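Local coordinates for protein probable ss-1,3-N-acetylglucosaminyltransferase (Staphylococcus aureus subsp. aureus N315, PDB 6H21) that is probably a glycosyltransferase of family 2 with a GT-A type fold, modelled with manganese and uridine-diphosphate-N-acetylglucosamine, at residues G137-E142 with E220-V225; K155-K160 with K216-Y221. One frame throughout, in Å; residues are numbered along the deposited sequence.

Interaction 1 (G137-E142 with E220-V225); sequences GKYGVE and EYYIVV
Gly-140 lies against Ile-223 where strands 139-142 and 222-225 run side by side as a parallel pair in the mixed sheet of the GT-A fold. The backbones bond in steps: Gly-140 N gives to Tyr-222 O at 2.8 Å, Gly-140 O takes Val-224 N, and Glu-142 N closes on Val-224 O. The bond into Gly-140 O is nearly straight at its hydrogen (171°), although the donor stands above the carbonyl plane. Because Gly-140 has no side chain, the carboxylate of Glu-220 can settle over its CA, with OE1 3.4 Å from that atom. The extended chain of Glu-220 gets there past Tyr-139 O, and a water then accepts from Val-141 N and donates to OE1, linking the backbone of Val-141 to that side chain. The methylenes of Lys-138 cross those of Glu-220 on the way; Lys-138 NZ stays 4.6 Å from Glu-220 OE2, near enough for a mild attraction at most.

Tyr-139 and Tyr-222 share one face of the sheet with Val-141 and Val-224. Tyr-139 turns its edge toward the face of Tyr-222 in an offset edge-to-face pair, planes at 79°, while Gly-137 O sits over the Tyr-139 ring centre. Both hydroxyls are held outside the pair, Tyr-139 OH by Leu-175 O and Tyr-222 OH by Asp-113 OD2 and by Asp-110 N, the latter residue in a probable DxD motif. Further along, the side chains of Val-224 and Val-225 lie about 5 Å from the bound uridine-diphosphate-N-acetylglucosamine and a manganese ion, respectively. At the far end the side chain of Glu-142, whose OE2 pairs with Arg-37, runs alongside that of Val-225, its OE1 lying 3.7 Å from Val-225 CB.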
loop_
_atom_site.group_PDB
_atom_site.type_symbol
_atom_site.label_atom_id
_atom_site.label_comp_id
_atom_site.label_asym_id
_atom_site.label_seq_id
_atom_site.Cartn_x
_atom_site.Cartn_y
_atom_site.Cartn_z
ATOM N N GLY C 137 -20.850 16.155 -33.994
ATOM C CA GLY C 137 -19.868 16.718 -34.919
ATOM C C GLY C 137 -18.511 16.855 -34.251
ATOM O O GLY C 137 -18.424 17.284 -33.111
ATOM N N LYS C 138 -17.448 16.531 -34.989
ATOM C CA LYS C 138 -16.083 16.704 -34.529
ATOM C C LYS C 138 -15.864 18.130 -34.017
ATOM O O LYS C 138 -16.267 19.091 -34.668
ATOM C CB LYS C 138 -15.123 16.433 -35.686
ATOM C CG LYS C 138 -13.647 16.580 -35.361
ATOM C CD LYS C 138 -12.765 16.018 -36.456
ATOM C CE LYS C 138 -11.318 16.400 -36.259
ATOM N NZ LYS C 138 -10.478 15.905 -37.372
ATOM N N TYR C 139 -15.181 18.243 -32.874
ATOM C CA TYR C 139 -14.852 19.519 -32.245
ATOM C C TYR C 139 -13.523 20.024 -32.811
ATOM O O TYR C 139 -12.608 19.237 -33.084
ATOM C CB TYR C 139 -14.791 19.373 -30.722
ATOM C CG TYR C 139 -16.104 18.932 -30.130
ATOM C CD1 TYR C 139 -17.193 19.789 -30.125
ATOM C CD2 TYR C 139 -16.281 17.659 -29.620
ATOM C CE1 TYR C 139 -18.431 19.387 -29.647
ATOM C CE2 TYR C 139 -17.508 17.246 -29.128
ATOM C CZ TYR C 139 -18.591 18.109 -29.148
ATOM O OH TYR C 139 -19.808 17.726 -28.662
ATOM N N GLY C 140 -13.459 21.339 -33.028
ATOM C CA GLY C 140 -12.209 22.052 -33.142
ATOM C C GLY C 140 -11.938 22.865 -31.891
ATOM O O GLY C 140 -12.753 22.886 -30.969
ATOM N N VAL C 141 -10.803 23.568 -31.894
ATOM C CA VAL C 141 -10.411 24.412 -30.782
ATOM C C VAL C 141 -9.803 25.733 -31.289
ATOM O O VAL C 141 -9.124 25.790 -32.324
ATOM C CB VAL C 141 -9.450 23.656 -29.846
ATOM C CG1 VAL C 141 -8.020 23.654 -30.381
ATOM C CG2 VAL C 141 -9.502 24.239 -28.443
ATOM N N GLU C 142 -10.084 26.804 -30.542
ATOM C CA GLU C 142 -9.441 28.104 -30.692
ATOM C C GLU C 142 -8.760 28.452 -29.361
ATOM O O GLU C 142 -9.425 28.531 -28.301
ATOM C CB GLU C 142 -10.453 29.190 -31.060
ATOM C CG GLU C 142 -9.796 30.471 -31.545
ATOM C CD GLU C 142 -10.636 31.727 -31.399
ATOM O OE1 GLU C 142 -10.922 32.099 -30.250
ATOM O OE2 GLU C 142 -11.018 32.319 -32.430
ATOM N N GLU C 220 -14.261 20.233 -38.784
ATOM C CA GLU C 220 -14.387 20.608 -37.382
ATOM C C GLU C 220 -15.631 21.500 -37.263
ATOM O O GLU C 220 -15.566 22.710 -37.495
ATOM C CB GLU C 220 -13.108 21.287 -36.884
ATOM C CG GLU C 220 -11.887 20.371 -36.873
ATOM C CD GLU C 220 -10.633 21.003 -36.282
ATOM O OE1 GLU C 220 -10.596 22.235 -36.125
ATOM O OE2 GLU C 220 -9.695 20.260 -35.975
ATOM N N TYR C 221 -16.766 20.878 -36.935
ATOM C CA TYR C 221 -18.078 21.492 -37.074
ATOM C C TYR C 221 -18.378 22.458 -35.921
ATOM O O TYR C 221 -19.141 23.399 -36.103
ATOM C CB TYR C 221 -19.170 20.423 -37.112
ATOM C CG TYR C 221 -19.257 19.650 -38.403
ATOM C CD1 TYR C 221 -19.685 20.269 -39.568
ATOM C CD2 TYR C 221 -18.934 18.302 -38.457
ATOM C CE1 TYR C 221 -19.798 19.563 -40.755
ATOM C CE2 TYR C 221 -19.034 17.584 -39.639
ATOM C CZ TYR C 221 -19.468 18.219 -40.789
ATOM O OH TYR C 221 -19.573 17.534 -41.962
ATOM N N TYR C 222 -17.827 22.182 -34.735
ATOM C CA TYR C 222 -18.040 23.001 -33.538
ATOM C C TYR C 222 -16.679 23.391 -32.958
ATOM O O TYR C 222 -15.909 22.517 -32.587
ATOM C CB TYR C 222 -18.875 22.240 -32.505
ATOM C CG TYR C 222 -19.313 23.076 -31.332
ATOM C CD1 TYR C 222 -18.403 23.513 -30.379
ATOM C CD2 TYR C 222 -20.638 23.426 -31.163
ATOM C CE1 TYR C 222 -18.802 24.304 -29.317
ATOM C CE2 TYR C 222 -21.055 24.201 -30.096
ATOM C CZ TYR C 222 -20.134 24.636 -29.163
ATOM O OH TYR C 222 -20.547 25.408 -28.122
ATOM N N ILE C 223 -16.404 24.700 -32.896
ATOM C CA ILE C 223 -15.111 25.208 -32.456
ATOM C C ILE C 223 -15.247 25.707 -31.016
ATOM O O ILE C 223 -15.972 26.664 -30.760
ATOM C CB ILE C 223 -14.597 26.306 -33.412
ATOM C CG1 ILE C 223 -14.512 25.797 -34.853
ATOM C CG2 ILE C 223 -13.267 26.855 -32.936
ATOM C CD1 ILE C 223 -14.742 26.865 -35.897
ATOM N N VAL C 224 -14.554 25.021 -30.094
ATOM C CA VAL C 224 -14.533 25.358 -28.699
ATOM C C VAL C 224 -13.487 26.463 -28.516
ATOM O O VAL C 224 -12.338 26.262 -28.822
ATOM C CB VAL C 224 -14.227 24.125 -27.825
ATOM C CG1 VAL C 224 -14.045 24.509 -26.358
ATOM C CG2 VAL C 224 -15.298 23.040 -27.961
ATOM N N VAL C 225 -13.896 27.641 -28.046
ATOM C CA VAL C 225 -12.922 28.694 -27.832
ATOM C C VAL C 225 -12.569 28.739 -26.342
ATOM O O VAL C 225 -13.452 28.743 -25.482
ATOM C CB VAL C 225 -13.353 30.071 -28.377
ATOM C CG1 VAL C 225 -14.169 29.973 -29.653
ATOM C CG2 VAL C 225 -14.067 30.932 -27.358
HETATM O O HOH W 1 -9.174 23.089 -33.989
#

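Interaction 2 (K155-K160 with K216-Y221); sequences KGNVAK and KTDYEY
Asn-157 OD1 is gripped twice by Thr-217, by the backbone N at 2.8 Å and by OG1 at 2.6 Å. The two donors reach the amide oxygen from opposite faces of its plane: the N-H is tilted moderately out of that plane, and the hydroxyl stands well above it. With OG1 between its own backbone N and carbonyl carbon (chi1 64°), Thr-217 brings hydroxyl and N-H to one acceptor. Its methyl CG2 meanwhile rests on the peptide of Gly-156, 3.5 Å from Gly-156 O.

The other end of the amide turns to Asp-218. Asn-157 ND2 donates to Asp-218 OD1 at 2.8 Å, with the acceptor close to the amide plane and the carboxylate oxygen met on its syn side; the two flat groups are inclined by 39°. Lys-216, its chain bent at chi2 and chi4, places NZ 2.7 Å from the same OD1. This salt bridge comes from above the carboxylate plane, on the face opposite to that used by ND2. Halfway along, Lys-216 CD passes 4.0 Å from Asn-157 ND2.

Here the loop between strands 134-142 and 177-179 is joined to the loop after strand 213-216 that leads to strand 222-225 of the GT-A domain, at the surface of the protein. Tyr-126 of helix 119-129 touches both Asn-157 and Lys-216, and Val-158 continues the attachment through a backbone bond to Ile-215. With oxygen bonded at one end and nitrogen at the other, the amide of Asn-157 has its flip fixed, and the lysine probably favours an ionised Asp-218 as the acceptor.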
loop_
_atom_site.group_PDB
_atom_site.type_symbol
_atom_site.label_atom_id
_atom_site.label_comp_id
_atom_site.label_asym_id
_atom_site.label_seq_id
_atom_site.Cartn_x
_atom_site.Cartn_y
_atom_site.Cartn_z
ATOM N N LYS C 155 -12.366 7.102 -35.809
ATOM C CA LYS C 155 -12.731 6.054 -36.792
ATOM C C LYS C 155 -13.454 6.658 -38.000
ATOM O O LYS C 155 -13.990 5.923 -38.827
ATOM C CB LYS C 155 -13.589 4.974 -36.124
ATOM C CG LYS C 155 -13.075 4.504 -34.770
ATOM C CD LYS C 155 -13.616 3.171 -34.325
ATOM C CE LYS C 155 -13.031 2.739 -32.995
ATOM N NZ LYS C 155 -13.229 1.288 -32.746
ATOM N N GLY C 156 -13.437 7.988 -38.120
ATOM C CA GLY C 156 -14.192 8.679 -39.146
ATOM C C GLY C 156 -15.670 8.656 -38.823
ATOM O O GLY C 156 -16.054 8.518 -37.647
ATOM N N ASN C 157 -16.493 8.768 -39.868
ATOM C CA ASN C 157 -17.937 8.841 -39.738
ATOM C C ASN C 157 -18.497 7.484 -39.305
ATOM O O ASN C 157 -18.063 6.442 -39.793
ATOM C CB ASN C 157 -18.589 9.280 -41.049
ATOM C CG ASN C 157 -18.187 10.680 -41.460
ATOM O OD1 ASN C 157 -17.602 11.424 -40.672
ATOM N ND2 ASN C 157 -18.505 11.044 -42.688
ATOM N N VAL C 158 -19.462 7.525 -38.382
ATOM C CA VAL C 158 -20.095 6.352 -37.813
ATOM C C VAL C 158 -21.609 6.576 -37.772
ATOM O O VAL C 158 -22.094 7.429 -37.018
ATOM C CB VAL C 158 -19.575 6.060 -36.395
ATOM C CG1 VAL C 158 -20.308 4.881 -35.767
ATOM C CG2 VAL C 158 -18.068 5.837 -36.380
ATOM N N ALA C 159 -22.349 5.745 -38.505
ATOM C CA ALA C 159 -23.778 5.952 -38.701
ATOM C C ALA C 159 -24.553 5.514 -37.452
ATOM O O ALA C 159 -25.500 6.184 -37.035
ATOM C CB ALA C 159 -24.231 5.207 -39.934
ATOM N N LYS C 160 -24.153 4.365 -36.890
ATOM C CA LYS C 160 -24.741 3.802 -35.684
ATOM C C LYS C 160 -23.607 3.474 -34.704
ATOM O O LYS C 160 -23.006 2.392 -34.768
ATOM C CB LYS C 160 -25.565 2.548 -36.005
ATOM C CG LYS C 160 -26.748 2.743 -36.948
ATOM C CD LYS C 160 -28.016 3.266 -36.287
ATOM N N LYS C 216 -20.064 12.504 -36.975
ATOM C CA LYS C 216 -19.746 13.150 -38.238
ATOM C C LYS C 216 -18.413 13.900 -38.074
ATOM O O LYS C 216 -18.245 14.654 -37.128
ATOM C CB LYS C 216 -20.954 14.012 -38.630
ATOM C CG LYS C 216 -20.979 14.528 -40.055
ATOM C CD LYS C 216 -21.281 13.487 -41.101
ATOM C CE LYS C 216 -21.801 14.081 -42.395
ATOM N NZ LYS C 216 -20.701 14.627 -43.224
ATOM N N THR C 217 -17.474 13.677 -39.005
ATOM C CA THR C 217 -16.056 14.025 -38.816
ATOM C C THR C 217 -15.444 14.766 -40.020
ATOM O O THR C 217 -14.236 15.018 -40.026
ATOM C CB THR C 217 -15.235 12.754 -38.548
ATOM O OG1 THR C 217 -15.277 11.911 -39.704
ATOM C CG2 THR C 217 -15.720 11.971 -37.348
ATOM N N ASP C 218 -16.249 15.119 -41.029
ATOM C CA ASP C 218 -15.728 15.645 -42.300
ATOM C C ASP C 218 -15.050 17.007 -42.088
ATOM O O ASP C 218 -14.044 17.301 -42.726
ATOM C CB ASP C 218 -16.833 15.773 -43.350
ATOM C CG ASP C 218 -17.417 14.438 -43.771
ATOM O OD1 ASP C 218 -18.104 13.806 -42.933
ATOM O OD2 ASP C 218 -17.172 14.035 -44.931
ATOM N N TYR C 219 -15.613 17.827 -41.188
ATOM C CA TYR C 219 -15.038 19.127 -40.810
ATOM C C TYR C 219 -14.975 19.222 -39.285
ATOM O O TYR C 219 -15.557 18.392 -38.574
ATOM C CB TYR C 219 -15.878 20.277 -41.371
ATOM C CG TYR C 219 -16.031 20.248 -42.871
ATOM C CD1 TYR C 219 -17.020 19.480 -43.460
ATOM C CD2 TYR C 219 -15.173 20.952 -43.702
ATOM C CE1 TYR C 219 -17.162 19.416 -44.834
ATOM C CE2 TYR C 219 -15.295 20.895 -45.083
ATOM C CZ TYR C 219 -16.292 20.117 -45.647
ATOM O OH TYR C 219 -16.459 20.032 -46.992
ATOM N N GLU C 220 -14.261 20.233 -38.784
ATOM C CA GLU C 220 -14.387 20.608 -37.382
ATOM C C GLU C 220 -15.631 21.500 -37.263
ATOM O O GLU C 220 -15.566 22.710 -37.495
ATOM C CB GLU C 220 -13.108 21.287 -36.884
ATOM C CG GLU C 220 -11.887 20.371 -36.873
ATOM C CD GLU C 220 -10.633 21.003 -36.282
ATOM O OE1 GLU C 220 -10.596 22.235 -36.125
ATOM O OE2 GLU C 220 -9.695 20.260 -35.975
ATOM N N TYR C 221 -16.766 20.878 -36.935
ATOM C CA TYR C 221 -18.078 21.492 -37.074
ATOM C C TYR C 221 -18.378 22.458 -35.921
ATOM O O TYR C 221 -19.141 23.399 -36.103
ATOM C CB TYR C 221 -19.170 20.423 -37.112
ATOM C CG TYR C 221 -19.257 19.650 -38.403
ATOM C CD1 TYR C 221 -19.685 20.269 -39.568
ATOM C CD2 TYR C 221 -18.934 18.302 -38.457
ATOM C CE1 TYR C 221 -19.798 19.563 -40.755
ATOM C CE2 TYR C 221 -19.034 17.584 -39.639
ATOM C CZ TYR C 221 -19.468 18.219 -40.789
ATOM O OH TYR C 221 -19.573 17.534 -41.962
#

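In the fold
The segments of the two interactions overlap at Glu-220 and Tyr-221, though these two touch the partner segment only in interaction 1. Interaction 2 holds the start of the loop, just after strand 213-216, and interaction 1 the strand that follows it. The two meet directly: Lys-138 N probably bonds to Lys-216 O. Interaction 1 is the larger and more buried, made mainly of backbone bonds and aromatic packing, and it runs toward the ligand and manganese. Interaction 2, a smaller surface contact with centre about 13 Å from that of interaction 1, depends on polar side chains and a lysine-aspartate pair. Strand 134-142 pairs in parallel with both 213-216 and 222-225, the strands before and after the loop.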